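Local coordinates for NADPH-dependent aldehyde reductase YqhD (Escherichia coli, PDB 4QGS), which catalyses the NADPH-dependent reduction of a broad range of short-chain aldehydes to alcohols, using one zinc ion per subunit of a homodimer, at residues Y214-V219 and D309-K314; D187-Y192 and E247-R252; F114-A119 and K139-M144; K314-A319 and D331-A336. All blocks are in the same frame, centred on the assembly; numbering follows the deposited sequence.

Contact 1. Residues Y214-V219 and D309-K314; sequences YVTKPV and DTKRAK
Lys-314 and Lys-311, two lysines at the start of helix 312-323, each reach a backbone carbonyl of the loop 214-219. Both carbonyls belong to the inverse gamma turn centred on Val-215, in the helical C-terminal part of this zinc-binding member of the iron-containing alcohol dehydrogenase family. Lys-314 NZ gives a bond of 2.8 Å to Tyr-214 O, in the carbonyl plane and on a lone pair. Three successive bends, at chi2, chi3 and chi4, fold its chain over the loop and bring NZ to that oxygen; the ammonium also makes a salt bridge with Asp-225. Lys-311 is extended until its last bend (chi4 -64°), which turns NZ onto Val-215 O at 2.8 Å; Asp-274 and Glu-381 share that ammonium.

Among the apolar touches, the CG of Pro-218 rests on the CB of Ala-313 at 3.7 Å, and the proline ring slides past the methylenes of Lys-314. The Tyr-214 ring lies obliquely beside the Lys-314 ammonium, while its hydroxyl bonds to Glu-229.

Water and a weak C-H contact complete the seam. Water 1 donates to Thr-216 O and accepts from Lys-314 N, and the CA of Lys-311 directs its hydrogen at Thr-216 O over 3.5 Å.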
loop_
_atom_site.group_PDB
_atom_site.type_symbol
_atom_site.label_atom_id
_atom_site.label_comp_id
_atom_site.label_asym_id
_atom_site.label_seq_id
_atom_site.Cartn_x
_atom_site.Cartn_y
_atom_site.Cartn_z
ATOM N N TYR A 214 -1.963 5.643 13.816
ATOM C CA TYR A 214 -2.442 5.283 15.147
ATOM C C TYR A 214 -1.414 5.589 16.240
ATOM O O TYR A 214 -1.769 6.112 17.293
ATOM C CB TYR A 214 -2.848 3.796 15.178
ATOM C CG TYR A 214 -3.006 3.213 16.565
ATOM C CD1 TYR A 214 -4.076 3.586 17.387
ATOM C CD2 TYR A 214 -2.085 2.297 17.065
ATOM C CE1 TYR A 214 -4.211 3.054 18.659
ATOM C CE2 TYR A 214 -2.212 1.758 18.337
ATOM C CZ TYR A 214 -3.280 2.159 19.133
ATOM O OH TYR A 214 -3.412 1.632 20.392
ATOM N N VAL A 215 -0.141 5.280 16.011
ATOM C CA VAL A 215 0.851 5.563 17.035
ATOM C C VAL A 215 1.343 6.989 16.801
ATOM O O VAL A 215 2.408 7.235 16.225
ATOM C CB VAL A 215 2.004 4.552 17.032
ATOM C CG1 VAL A 215 2.946 4.833 18.194
ATOM C CG2 VAL A 215 1.424 3.147 17.148
ATOM N N THR A 216 0.519 7.930 17.244
ATOM C CA THR A 216 0.717 9.332 16.933
ATOM C C THR A 216 0.458 10.192 18.173
ATOM O O THR A 216 1.321 10.318 19.036
ATOM C CB THR A 216 -0.204 9.779 15.780
ATOM O OG1 THR A 216 -1.560 9.444 16.099
ATOM C CG2 THR A 216 0.182 9.079 14.480
ATOM N N LYS A 217 -0.742 10.764 18.246
ATOM C CA LYS A 217 -1.140 11.611 19.375
ATOM C C LYS A 217 -2.564 11.275 19.773
ATOM O O LYS A 217 -3.400 11.058 18.904
ATOM C CB LYS A 217 -1.053 13.101 19.016
ATOM C CG LYS A 217 0.343 13.665 18.960
ATOM C CD LYS A 217 0.337 15.108 18.461
ATOM C CE LYS A 217 -0.406 15.243 17.138
ATOM N NZ LYS A 217 -0.360 16.633 16.612
ATOM N N PRO A 218 -2.858 11.265 21.084
ATOM C CA PRO A 218 -4.227 10.941 21.502
ATOM C C PRO A 218 -5.202 12.073 21.194
ATOM O O PRO A 218 -4.954 13.225 21.551
ATOM C CB PRO A 218 -4.087 10.717 23.007
ATOM C CG PRO A 218 -2.933 11.581 23.403
ATOM C CD PRO A 218 -1.980 11.547 22.234
ATOM N N VAL A 219 -6.288 11.751 20.499
ATOM C CA VAL A 219 -7.323 12.734 20.200
ATOM C C VAL A 219 -8.701 12.198 20.577
ATOM O O VAL A 219 -9.717 12.724 20.147
ATOM C CB VAL A 219 -7.328 13.149 18.708
ATOM C CG1 VAL A 219 -6.029 13.855 18.340
ATOM C CG2 VAL A 219 -7.571 11.946 17.795
ATOM N N ASP A 309 8.906 10.825 23.012
ATOM C CA ASP A 309 8.309 11.939 23.750
ATOM C C ASP A 309 6.937 12.321 23.190
ATOM O O ASP A 309 5.933 12.266 23.898
ATOM C CB ASP A 309 9.234 13.161 23.722
ATOM C CG ASP A 309 10.490 12.958 24.535
ATOM O OD1 ASP A 309 10.407 12.344 25.621
ATOM O OD2 ASP A 309 11.566 13.395 24.076
ATOM N N THR A 310 6.892 12.724 21.925
ATOM C CA THR A 310 5.637 13.180 21.344
ATOM C C THR A 310 4.663 12.023 21.153
ATOM O O THR A 310 3.453 12.228 21.166
ATOM C CB THR A 310 5.842 13.872 19.984
ATOM O OG1 THR A 310 6.449 12.955 19.065
ATOM C CG2 THR A 310 6.735 15.093 20.122
ATOM N N LYS A 311 5.188 10.808 20.978
ATOM C CA LYS A 311 4.321 9.650 20.761
ATOM C C LYS A 311 4.029 8.887 22.044
ATOM O O LYS A 311 3.480 7.788 22.011
ATOM C CB LYS A 311 4.960 8.687 19.747
ATOM C CG LYS A 311 5.049 9.234 18.340
ATOM C CD LYS A 311 5.689 8.175 17.412
ATOM C CE LYS A 311 5.813 8.689 15.993
ATOM N NZ LYS A 311 4.486 8.957 15.361
ATOM N N ARG A 312 4.401 9.466 23.181
ATOM C CA ARG A 312 4.401 8.725 24.430
ATOM C C ARG A 312 3.043 8.093 24.766
ATOM O O ARG A 312 2.976 6.896 25.023
ATOM C CB ARG A 312 4.863 9.638 25.572
ATOM C CG ARG A 312 4.582 9.113 26.944
ATOM C CD ARG A 312 4.695 10.253 27.938
ATOM N NE ARG A 312 5.216 9.818 29.228
ATOM C CZ ARG A 312 4.458 9.428 30.246
ATOM N NH1 ARG A 312 3.130 9.405 30.138
ATOM N NH2 ARG A 312 5.033 9.050 31.379
ATOM N N ALA A 313 1.967 8.875 24.749
ATOM C CA ALA A 313 0.656 8.357 25.118
ATOM C C ALA A 313 0.198 7.209 24.218
ATOM O O ALA A 313 -0.284 6.196 24.712
ATOM C CB ALA A 313 -0.378 9.483 25.101
ATOM N N LYS A 314 0.353 7.365 22.904
ATOM C CA LYS A 314 -0.107 6.313 21.999
ATOM C C LYS A 314 0.846 5.118 22.004
ATOM O O LYS A 314 0.412 4.004 21.756
ATOM C CB LYS A 314 -0.302 6.854 20.577
ATOM C CG LYS A 314 -1.433 7.915 20.449
ATOM C CD LYS A 314 -2.789 7.442 21.000
ATOM C CE LYS A 314 -3.438 6.303 20.177
ATOM N NZ LYS A 314 -3.994 6.764 18.872
HETATM O O HOH W 1 1.035 10.051 21.814
HETATM O O HOH W 2 3.247 12.599 18.325
HETATM O O HOH W 3 -4.909 9.286 17.777
#

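Contact 2. Residues D187-Y192 and E247-R252; sequences DPVYTY and ENYDVR
Glu-247 and Tyr-192 meet through a CH-pi contact: the CA of Glu-247 sits 3.8 Å from the centroid of the Tyr-192 ring, only 4° off its normal. The CA of Val-189 covers the opposite face, clamping the ring between its own turn and the other segment. Its hydroxyl oxygen reaches the edge of the Tyr-249 ring, in that ring's plane, and comes to 3.3 Å from Tyr-249 CB. Beside it, Pro-188 CB packs obliquely on Tyr-249 CE1 at 3.7 Å. Arg-252, bent at chi2 and chi3, lays one guanidinium face against Thr-191 OG1.

One step out, water 4 joins the segments, donating to Thr-191 OG1 and Arg-252 O and accepting from Arg-252 NE. Thr-191 OG1 gives its own proton to Pro-188 O at 2.7 Å, and an Asx turn from Asp-187 OD1 to Val-189 N shapes the turn's start. Asn-248 is the N-cap of helix 249-262, its OD1 accepting from Val-251 N and its ND2 bonding to Glu-245; Arg-252 NH1 bonds to Pro-246 O.

Tyr-190 of the same turn is an NADP(+)-binding residue, though this form is cofactor-free. Van der Waals and CH-pi contacts carry much of the direct touching, while waters link Thr-191 OG1 and Tyr-192 O to Arg-252 and Glu-247, a join that probably tolerates small shifts.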
loop_
_atom_site.group_PDB
_atom_site.type_symbol
_atom_site.label_atom_id
_atom_site.label_comp_id
_atom_site.label_asym_id
_atom_site.label_seq_id
_atom_site.Cartn_x
_atom_site.Cartn_y
_atom_site.Cartn_z
ATOM N N ASP A 187 -10.052 -12.599 -3.442
ATOM C CA ASP A 187 -10.149 -14.008 -3.114
ATOM C C ASP A 187 -8.841 -14.447 -2.459
ATOM O O ASP A 187 -7.807 -14.473 -3.101
ATOM C CB ASP A 187 -10.431 -14.838 -4.385
ATOM C CG ASP A 187 -10.618 -16.323 -4.099
ATOM O OD1 ASP A 187 -10.266 -16.780 -2.987
ATOM O OD2 ASP A 187 -11.120 -17.044 -4.997
ATOM N N PRO A 188 -8.887 -14.787 -1.169
ATOM C CA PRO A 188 -7.680 -15.190 -0.447
ATOM C C PRO A 188 -6.946 -16.362 -1.109
ATOM O O PRO A 188 -5.726 -16.472 -0.994
ATOM C CB PRO A 188 -8.224 -15.585 0.925
ATOM C CG PRO A 188 -9.443 -14.702 1.094
ATOM C CD PRO A 188 -10.055 -14.664 -0.279
ATOM N N VAL A 189 -7.680 -17.219 -1.810
ATOM C CA VAL A 189 -7.030 -18.361 -2.471
ATOM C C VAL A 189 -5.976 -17.901 -3.479
ATOM O O VAL A 189 -4.942 -18.560 -3.653
ATOM C CB VAL A 189 -8.062 -19.266 -3.172
ATOM C CG1 VAL A 189 -7.350 -20.349 -4.031
ATOM C CG2 VAL A 189 -8.984 -19.893 -2.142
ATOM N N TYR A 190 -6.211 -16.760 -4.128
ATOM C CA TYR A 190 -5.240 -16.223 -5.076
ATOM C C TYR A 190 -3.939 -15.797 -4.384
ATOM O O TYR A 190 -2.936 -15.598 -5.056
ATOM C CB TYR A 190 -5.799 -15.025 -5.848
ATOM C CG TYR A 190 -6.996 -15.325 -6.733
ATOM C CD1 TYR A 190 -7.314 -16.630 -7.098
ATOM C CD2 TYR A 190 -7.812 -14.293 -7.202
ATOM C CE1 TYR A 190 -8.408 -16.902 -7.909
ATOM C CE2 TYR A 190 -8.908 -14.563 -8.021
ATOM C CZ TYR A 190 -9.199 -15.862 -8.366
ATOM O OH TYR A 190 -10.289 -16.138 -9.169
ATOM N N THR A 191 -3.948 -15.654 -3.055
ATOM C CA THR A 191 -2.721 -15.270 -2.352
ATOM C C THR A 191 -1.871 -16.480 -1.948
ATOM O O THR A 191 -0.746 -16.313 -1.498
ATOM C CB THR A 191 -3.004 -14.419 -1.077
ATOM O OG1 THR A 191 -3.535 -15.237 -0.028
ATOM C CG2 THR A 191 -3.984 -13.302 -1.383
ATOM N N TYR A 192 -2.395 -17.692 -2.114
ATOM C CA TYR A 192 -1.653 -18.895 -1.709
ATOM C C TYR A 192 -0.295 -19.022 -2.395
ATOM O O TYR A 192 0.644 -19.583 -1.829
ATOM C CB TYR A 192 -2.444 -20.165 -2.018
ATOM C CG TYR A 192 -3.697 -20.406 -1.215
ATOM C CD1 TYR A 192 -4.140 -19.498 -0.242
ATOM C CD2 TYR A 192 -4.450 -21.553 -1.431
ATOM C CE1 TYR A 192 -5.309 -19.738 0.475
ATOM C CE2 TYR A 192 -5.600 -21.797 -0.722
ATOM C CZ TYR A 192 -6.032 -20.894 0.233
ATOM O OH TYR A 192 -7.189 -21.177 0.922
ATOM N N GLU A 247 -1.697 -22.315 2.735
ATOM C CA GLU A 247 -2.996 -22.674 2.152
ATOM C C GLU A 247 -4.123 -22.830 3.190
ATOM O O GLU A 247 -5.188 -23.409 2.911
ATOM C CB GLU A 247 -2.830 -23.949 1.317
ATOM C CG GLU A 247 -1.814 -23.726 0.202
ATOM C CD GLU A 247 -1.800 -24.815 -0.846
ATOM O OE1 GLU A 247 -1.126 -24.618 -1.878
ATOM O OE2 GLU A 247 -2.449 -25.853 -0.642
ATOM N N ASN A 248 -3.900 -22.296 4.389
ATOM C CA ASN A 248 -4.952 -22.224 5.395
ATOM C C ASN A 248 -5.886 -21.066 5.041
ATOM O O ASN A 248 -5.539 -19.905 5.256
ATOM C CB ASN A 248 -4.347 -22.059 6.801
ATOM C CG ASN A 248 -5.399 -22.011 7.917
ATOM O OD1 ASN A 248 -6.487 -21.480 7.744
ATOM N ND2 ASN A 248 -5.050 -22.550 9.083
ATOM N N TYR A 249 -7.061 -21.385 4.504
ATOM C CA TYR A 249 -7.963 -20.347 4.013
ATOM C C TYR A 249 -8.300 -19.288 5.062
ATOM O O TYR A 249 -8.235 -18.093 4.765
ATOM C CB TYR A 249 -9.272 -20.934 3.477
ATOM C CG TYR A 249 -10.184 -19.819 3.026
ATOM C CD1 TYR A 249 -10.008 -19.226 1.789
ATOM C CD2 TYR A 249 -11.186 -19.332 3.858
ATOM C CE1 TYR A 249 -10.807 -18.192 1.375
ATOM C CE2 TYR A 249 -11.997 -18.285 3.458
ATOM C CZ TYR A 249 -11.800 -17.721 2.209
ATOM O OH TYR A 249 -12.590 -16.679 1.785
ATOM N N ASP A 250 -8.693 -19.720 6.263
ATOM C CA ASP A 250 -9.116 -18.779 7.302
ATOM C C ASP A 250 -7.995 -17.805 7.635
ATOM O O ASP A 250 -8.232 -16.594 7.801
ATOM C CB ASP A 250 -9.550 -19.519 8.575
ATOM C CG ASP A 250 -10.925 -20.156 8.453
ATOM O OD1 ASP A 250 -11.649 -19.858 7.479
ATOM O OD2 ASP A 250 -11.283 -20.950 9.353
ATOM N N VAL A 251 -6.780 -18.339 7.729
ATOM C CA VAL A 251 -5.594 -17.526 7.999
ATOM C C VAL A 251 -5.359 -16.519 6.889
ATOM O O VAL A 251 -5.212 -15.316 7.157
ATOM C CB VAL A 251 -4.335 -18.402 8.174
ATOM C CG1 VAL A 251 -3.064 -17.556 8.068
ATOM C CG2 VAL A 251 -4.387 -19.115 9.507
ATOM N N ARG A 252 -5.343 -16.995 5.643
ATOM C CA ARG A 252 -5.058 -16.116 4.499
ATOM C C ARG A 252 -6.168 -15.085 4.303
ATOM O O ARG A 252 -5.917 -13.948 3.897
ATOM C CB ARG A 252 -4.865 -16.941 3.217
ATOM C CG ARG A 252 -3.703 -17.938 3.276
ATOM C CD ARG A 252 -2.404 -17.317 3.815
ATOM N NE ARG A 252 -1.884 -16.231 2.992
ATOM C CZ ARG A 252 -1.011 -16.395 2.002
ATOM N NH1 ARG A 252 -0.570 -17.614 1.696
ATOM N NH2 ARG A 252 -0.575 -15.345 1.321
HETATM O O HOH W 4 -3.536 -13.752 2.529
HETATM O O HOH W 5 1.831 -18.002 0.038
HETATM O O HOH W 6 1.073 -22.303 -2.030
#

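Contact 3. Residues F114-A119 and K139-M144; sequences FIAAAA and KSAIPM
Ile-142 N donates to Ala-116 O, the one direct hydrogen bond between 114-119 and 139-144. The contact belongs to the helix-to-strand half of a beta-alpha-beta crossover in the parallel-sheet, cofactor-binding part of the enzyme: after helix 106-119 comes a long connection that includes the short helix 129-132, and the chain then runs back alongside the first helix to enter strand 144-148. The bond measures 2.9 Å with an N-H...O angle of 159°. The donor stands 39° above the carbonyl plane, not on a lone pair. The same oxygen takes a weaker CA-H...O contact from Ala-141 CA at 3.3 Å.

The apolar contacts spread out around that point. The methyl of Ala-116 lies 4.1 Å from Ala-141 CB, and Met-144 SD reaches that methyl from the sheet side at 4.3 Å. One turn on, Ala-119 CB presses on Ile-142 CD1 at 3.5 Å, tighter than usual for two carbons. Ile-142 places CG1 beside its backbone N (chi1 -62°), which turns this branch toward Ala-119.

Leu-100 of strand 99-104 packs on Ala-116, Ile-142 and Met-144, and Val-92 of helix 82-95 also touches Ile-142. With only methyls at Ala-116 and Ala-141, the backbones can come close: the CA atoms of Ala-117 and Ala-141 are 4.4 Å apart. That closeness brings a helical carbonyl within bonding range of the incoming chain and sets one polar link among apolar side chains.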
loop_
_atom_site.group_PDB
_atom_site.type_symbol
_atom_site.label_atom_id
_atom_site.label_comp_id
_atom_site.label_asym_id
_atom_site.label_seq_id
_atom_site.Cartn_x
_atom_site.Cartn_y
_atom_site.Cartn_z
ATOM N N PHE A 114 -4.728 5.366 -13.819
ATOM C CA PHE A 114 -4.254 6.442 -14.668
ATOM C C PHE A 114 -4.846 6.329 -16.068
ATOM O O PHE A 114 -5.290 7.322 -16.638
ATOM C CB PHE A 114 -2.730 6.434 -14.728
ATOM C CG PHE A 114 -2.167 7.448 -15.659
ATOM C CD1 PHE A 114 -2.180 8.797 -15.331
ATOM C CD2 PHE A 114 -1.631 7.063 -16.870
ATOM C CE1 PHE A 114 -1.662 9.739 -16.197
ATOM C CE2 PHE A 114 -1.107 7.994 -17.728
ATOM C CZ PHE A 114 -1.127 9.336 -17.399
ATOM N N ILE A 115 -4.859 5.115 -16.616
ATOM C CA ILE A 115 -5.446 4.890 -17.933
ATOM C C ILE A 115 -6.913 5.332 -17.970
ATOM O O ILE A 115 -7.338 6.009 -18.904
ATOM C CB ILE A 115 -5.337 3.406 -18.345
ATOM C CG1 ILE A 115 -3.872 3.001 -18.465
ATOM C CG2 ILE A 115 -6.053 3.160 -19.659
ATOM C CD1 ILE A 115 -3.652 1.486 -18.561
ATOM N N ALA A 116 -7.670 4.974 -16.938
ATOM C CA ALA A 116 -9.090 5.311 -16.857
ATOM C C ALA A 116 -9.340 6.821 -16.893
ATOM O O ALA A 116 -10.288 7.292 -17.524
ATOM C CB ALA A 116 -9.693 4.717 -15.592
ATOM N N ALA A 117 -8.496 7.578 -16.204
ATOM C CA ALA A 117 -8.672 9.024 -16.133
ATOM C C ALA A 117 -8.129 9.695 -17.381
ATOM O O ALA A 117 -8.780 10.560 -17.973
ATOM C CB ALA A 117 -7.993 9.580 -14.900
ATOM N N ALA A 118 -6.927 9.291 -17.776
ATOM C CA ALA A 118 -6.284 9.850 -18.955
ATOM C C ALA A 118 -7.178 9.730 -20.178
ATOM O O ALA A 118 -7.178 10.606 -21.046
ATOM C CB ALA A 118 -4.945 9.162 -19.209
ATOM N N ALA A 119 -7.949 8.649 -20.236
ATOM C CA ALA A 119 -8.732 8.337 -21.419
ATOM C C ALA A 119 -9.868 9.321 -21.671
ATOM O O ALA A 119 -10.188 9.608 -22.814
ATOM C CB ALA A 119 -9.264 6.923 -21.312
ATOM N N LYS A 139 -12.611 14.841 -13.814
ATOM C CA LYS A 139 -14.068 14.990 -13.781
ATOM C C LYS A 139 -14.779 13.673 -14.057
ATOM O O LYS A 139 -15.937 13.484 -13.684
ATOM C CB LYS A 139 -14.535 16.033 -14.806
ATOM C CG LYS A 139 -14.616 17.454 -14.282
ATOM C CD LYS A 139 -13.251 18.009 -13.972
ATOM C CE LYS A 139 -13.325 19.423 -13.435
ATOM N NZ LYS A 139 -11.972 19.952 -13.130
ATOM N N SER A 140 -14.084 12.772 -14.736
ATOM C CA SER A 140 -14.676 11.512 -15.150
ATOM C C SER A 140 -13.580 10.532 -15.502
ATOM O O SER A 140 -12.454 10.925 -15.807
ATOM C CB SER A 140 -15.592 11.702 -16.355
ATOM O OG SER A 140 -14.822 11.863 -17.536
ATOM N N ALA A 141 -13.919 9.252 -15.479
ATOM C CA ALA A 141 -12.964 8.222 -15.838
ATOM C C ALA A 141 -13.704 7.036 -16.433
ATOM O O ALA A 141 -14.890 6.826 -16.146
ATOM C CB ALA A 141 -12.151 7.800 -14.628
ATOM N N ILE A 142 -13.016 6.281 -17.279
ATOM C CA ILE A 142 -13.544 5.007 -17.744
ATOM C C ILE A 142 -13.784 4.121 -16.533
ATOM O O ILE A 142 -12.919 4.017 -15.662
ATOM C CB ILE A 142 -12.591 4.322 -18.718
ATOM C CG1 ILE A 142 -12.399 5.199 -19.949
ATOM C CG2 ILE A 142 -13.107 2.928 -19.121
ATOM C CD1 ILE A 142 -11.727 4.492 -21.059
ATOM N N PRO A 143 -14.971 3.508 -16.456
ATOM C CA PRO A 143 -15.270 2.632 -15.326
ATOM C C PRO A 143 -14.232 1.526 -15.233
ATOM O O PRO A 143 -13.775 1.030 -16.267
ATOM C CB PRO A 143 -16.651 2.072 -15.670
ATOM C CG PRO A 143 -17.261 3.127 -16.539
ATOM C CD PRO A 143 -16.123 3.636 -17.369
ATOM N N MET A 144 -13.837 1.163 -14.021
ATOM C CA MET A 144 -12.853 0.101 -13.877
ATOM C C MET A 144 -13.112 -0.722 -12.630
ATOM O O MET A 144 -13.668 -0.234 -11.653
ATOM C CB MET A 144 -11.426 0.674 -13.861
ATOM C CG MET A 144 -11.128 1.606 -12.703
ATOM S SD MET A 144 -9.340 1.783 -12.441
ATOM C CE MET A 144 -8.952 0.122 -11.883
#

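Contact 4. Residues K314-A319 and D331-A336; sequences KLLQYA and DERIDA
Helices 312-323 and 330-347, consecutive in the C-terminal helical part, pack through Leu-315, Leu-316 and Ala-319 on one side and Arg-333 and Ile-334 on the other. Their local axes come within 8.9 Å and cross at 66°. Leu-316 sits at the centre: its CD2 branch meets Ile-334 CG1 at 3.7 Å and Arg-333 CB at 3.9 Å. Leu-315 crosses Ile-334 at about a right angle, with CD1 against the CG2 branch at 4.0 Å. A turn further on, the small Ala-319 sets its CB 3.9 Å from Arg-333 O, bringing a methyl close to the backbone of the second helix.

Arg-333 runs extended to a bend at chi3 (64°), which brings its guanidinium to Leu-316. One face of that group lies over Leu-316 CD2, offset toward the rim, and NH2 stands 3.5 Å from Leu-316 O. The charge is engaged nearby, since NH2 forms a salt bridge with Glu-320 and bonds to Ile-325 O in the connection between the helices. Arg-308, just before helix 312-323, forms salt bridges with Asp-331 and Asp-335.

Aliphatic branches inside and an arginine laid across the margin join two consecutive, steeply crossed helices linked by a short loop, as in the all-helical C-terminal domain of this family.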
loop_
_atom_site.group_PDB
_atom_site.type_symbol
_atom_site.label_atom_id
_atom_site.label_comp_id
_atom_site.label_asym_id
_atom_site.label_seq_id
_atom_site.Cartn_x
_atom_site.Cartn_y
_atom_site.Cartn_z
ATOM N N LYS A 314 0.353 7.365 22.904
ATOM C CA LYS A 314 -0.107 6.313 21.999
ATOM C C LYS A 314 0.846 5.118 22.004
ATOM O O LYS A 314 0.412 4.004 21.756
ATOM C CB LYS A 314 -0.302 6.854 20.577
ATOM C CG LYS A 314 -1.433 7.915 20.449
ATOM C CD LYS A 314 -2.789 7.442 21.000
ATOM C CE LYS A 314 -3.438 6.303 20.177
ATOM N NZ LYS A 314 -3.994 6.764 18.872
ATOM N N LEU A 315 2.131 5.327 22.285
ATOM C CA LEU A 315 3.022 4.175 22.463
ATOM C C LEU A 315 2.602 3.337 23.669
ATOM O O LEU A 315 2.634 2.115 23.627
ATOM C CB LEU A 315 4.474 4.637 22.612
ATOM C CG LEU A 315 5.153 4.970 21.287
ATOM C CD1 LEU A 315 6.405 5.825 21.528
ATOM C CD2 LEU A 315 5.517 3.659 20.559
ATOM N N LEU A 316 2.189 3.995 24.754
ATOM C CA LEU A 316 1.732 3.265 25.928
ATOM C C LEU A 316 0.388 2.580 25.682
ATOM O O LEU A 316 0.135 1.474 26.173
ATOM C CB LEU A 316 1.616 4.219 27.133
ATOM C CG LEU A 316 2.957 4.739 27.648
ATOM C CD1 LEU A 316 2.718 5.898 28.619
ATOM C CD2 LEU A 316 3.724 3.632 28.325
ATOM N N GLN A 317 -0.479 3.239 24.922
ATOM C CA GLN A 317 -1.770 2.643 24.584
ATOM C C GLN A 317 -1.557 1.419 23.696
ATOM O O GLN A 317 -2.173 0.376 23.890
ATOM C CB GLN A 317 -2.694 3.657 23.891
ATOM C CG GLN A 317 -4.100 3.094 23.608
ATOM C CD GLN A 317 -5.098 4.162 23.187
ATOM O OE1 GLN A 317 -4.934 5.340 23.503
ATOM N NE2 GLN A 317 -6.137 3.754 22.461
ATOM N N TYR A 318 -0.664 1.564 22.723
ATOM C CA TYR A 318 -0.287 0.479 21.828
ATOM C C TYR A 318 0.275 -0.691 22.623
ATOM O O TYR A 318 -0.103 -1.843 22.401
ATOM C CB TYR A 318 0.720 1.016 20.801
ATOM C CG TYR A 318 1.497 0.010 19.975
ATOM C CD1 TYR A 318 0.904 -0.642 18.904
ATOM C CD2 TYR A 318 2.846 -0.219 20.217
ATOM C CE1 TYR A 318 1.626 -1.539 18.109
ATOM C CE2 TYR A 318 3.586 -1.115 19.428
ATOM C CZ TYR A 318 2.961 -1.773 18.384
ATOM O OH TYR A 318 3.672 -2.655 17.598
ATOM N N ALA A 319 1.142 -0.391 23.584
ATOM C CA ALA A 319 1.782 -1.435 24.383
ATOM C C ALA A 319 0.750 -2.241 25.158
ATOM O O ALA A 319 0.812 -3.465 25.203
ATOM C CB ALA A 319 2.794 -0.835 25.327
ATOM N N ASP A 331 8.659 4.182 30.568
ATOM C CA ASP A 331 9.796 3.924 29.687
ATOM C C ASP A 331 10.029 2.433 29.460
ATOM O O ASP A 331 10.344 2.027 28.347
ATOM C CB ASP A 331 11.073 4.564 30.227
ATOM C CG ASP A 331 11.149 6.040 29.917
ATOM O OD1 ASP A 331 10.678 6.447 28.831
ATOM O OD2 ASP A 331 11.680 6.795 30.757
ATOM N N GLU A 332 9.881 1.622 30.503
ATOM C CA GLU A 332 10.021 0.172 30.353
ATOM C C GLU A 332 8.933 -0.389 29.445
ATOM O O GLU A 332 9.187 -1.272 28.622
ATOM C CB GLU A 332 9.958 -0.526 31.710
ATOM C CG GLU A 332 11.130 -0.241 32.628
ATOM C CD GLU A 332 10.904 -0.788 34.027
ATOM O OE1 GLU A 332 9.745 -0.779 34.486
ATOM O OE2 GLU A 332 11.881 -1.221 34.670
ATOM N N ARG A 333 7.712 0.115 29.598
ATOM C CA ARG A 333 6.606 -0.376 28.780
ATOM C C ARG A 333 6.814 -0.006 27.306
ATOM O O ARG A 333 6.587 -0.829 26.417
ATOM C CB ARG A 333 5.271 0.163 29.297
ATOM C CG ARG A 333 4.897 -0.343 30.691
ATOM C CD ARG A 333 3.657 0.373 31.228
ATOM N NE ARG A 333 2.499 0.062 30.404
ATOM C CZ ARG A 333 1.401 0.805 30.310
ATOM N NH1 ARG A 333 1.280 1.934 31.001
ATOM N NH2 ARG A 333 0.419 0.409 29.516
ATOM N N ILE A 334 7.259 1.221 27.058
ATOM C CA ILE A 334 7.524 1.671 25.695
ATOM C C ILE A 334 8.688 0.875 25.105
ATOM O O ILE A 334 8.614 0.411 23.961
ATOM C CB ILE A 334 7.830 3.181 25.653
ATOM C CG1 ILE A 334 6.570 3.973 26.017
ATOM C CG2 ILE A 334 8.360 3.597 24.282
ATOM C CD1 ILE A 334 6.802 5.483 26.153
ATOM N N ASP A 335 9.753 0.703 25.884
ATOM C CA ASP A 335 10.888 -0.112 25.428
ATOM C C ASP A 335 10.434 -1.517 25.060
ATOM O O ASP A 335 10.838 -2.047 24.027
ATOM C CB ASP A 335 11.982 -0.182 26.499
ATOM C CG ASP A 335 12.802 1.094 26.585
ATOM O OD1 ASP A 335 12.524 2.056 25.838
ATOM O OD2 ASP A 335 13.735 1.135 27.415
ATOM N N ALA A 336 9.582 -2.120 25.890
ATOM C CA ALA A 336 9.120 -3.478 25.619
ATOM C C ALA A 336 8.242 -3.533 24.366
ATOM O O ALA A 336 8.292 -4.513 23.620
ATOM C CB ALA A 336 8.372 -4.045 26.823
#

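In the fold
Along the chain contact 3 comes first, its two segments both in the N-terminal, sheet-containing part. Contacts 1 and 2 interlock in sequence, and contact 4 follows contact 1. Contacts 1 and 4 are neighbours, with centres about 10 Å apart: they share Lys-314 and helix 312-323, whose start faces the loop 214-219 while its next turns face helix 330-347, and Val-215 packs on Leu-315 between them. Contact 3 lies across the centre of the chain, about 45 Å from contact 4 between centres. Contact 2, about 31 Å from contact 3 between centres, joins the turn after strand 183-186 to helix 249-262, tying the cofactor-binding sheet to the helical part that carries the zinc ligands.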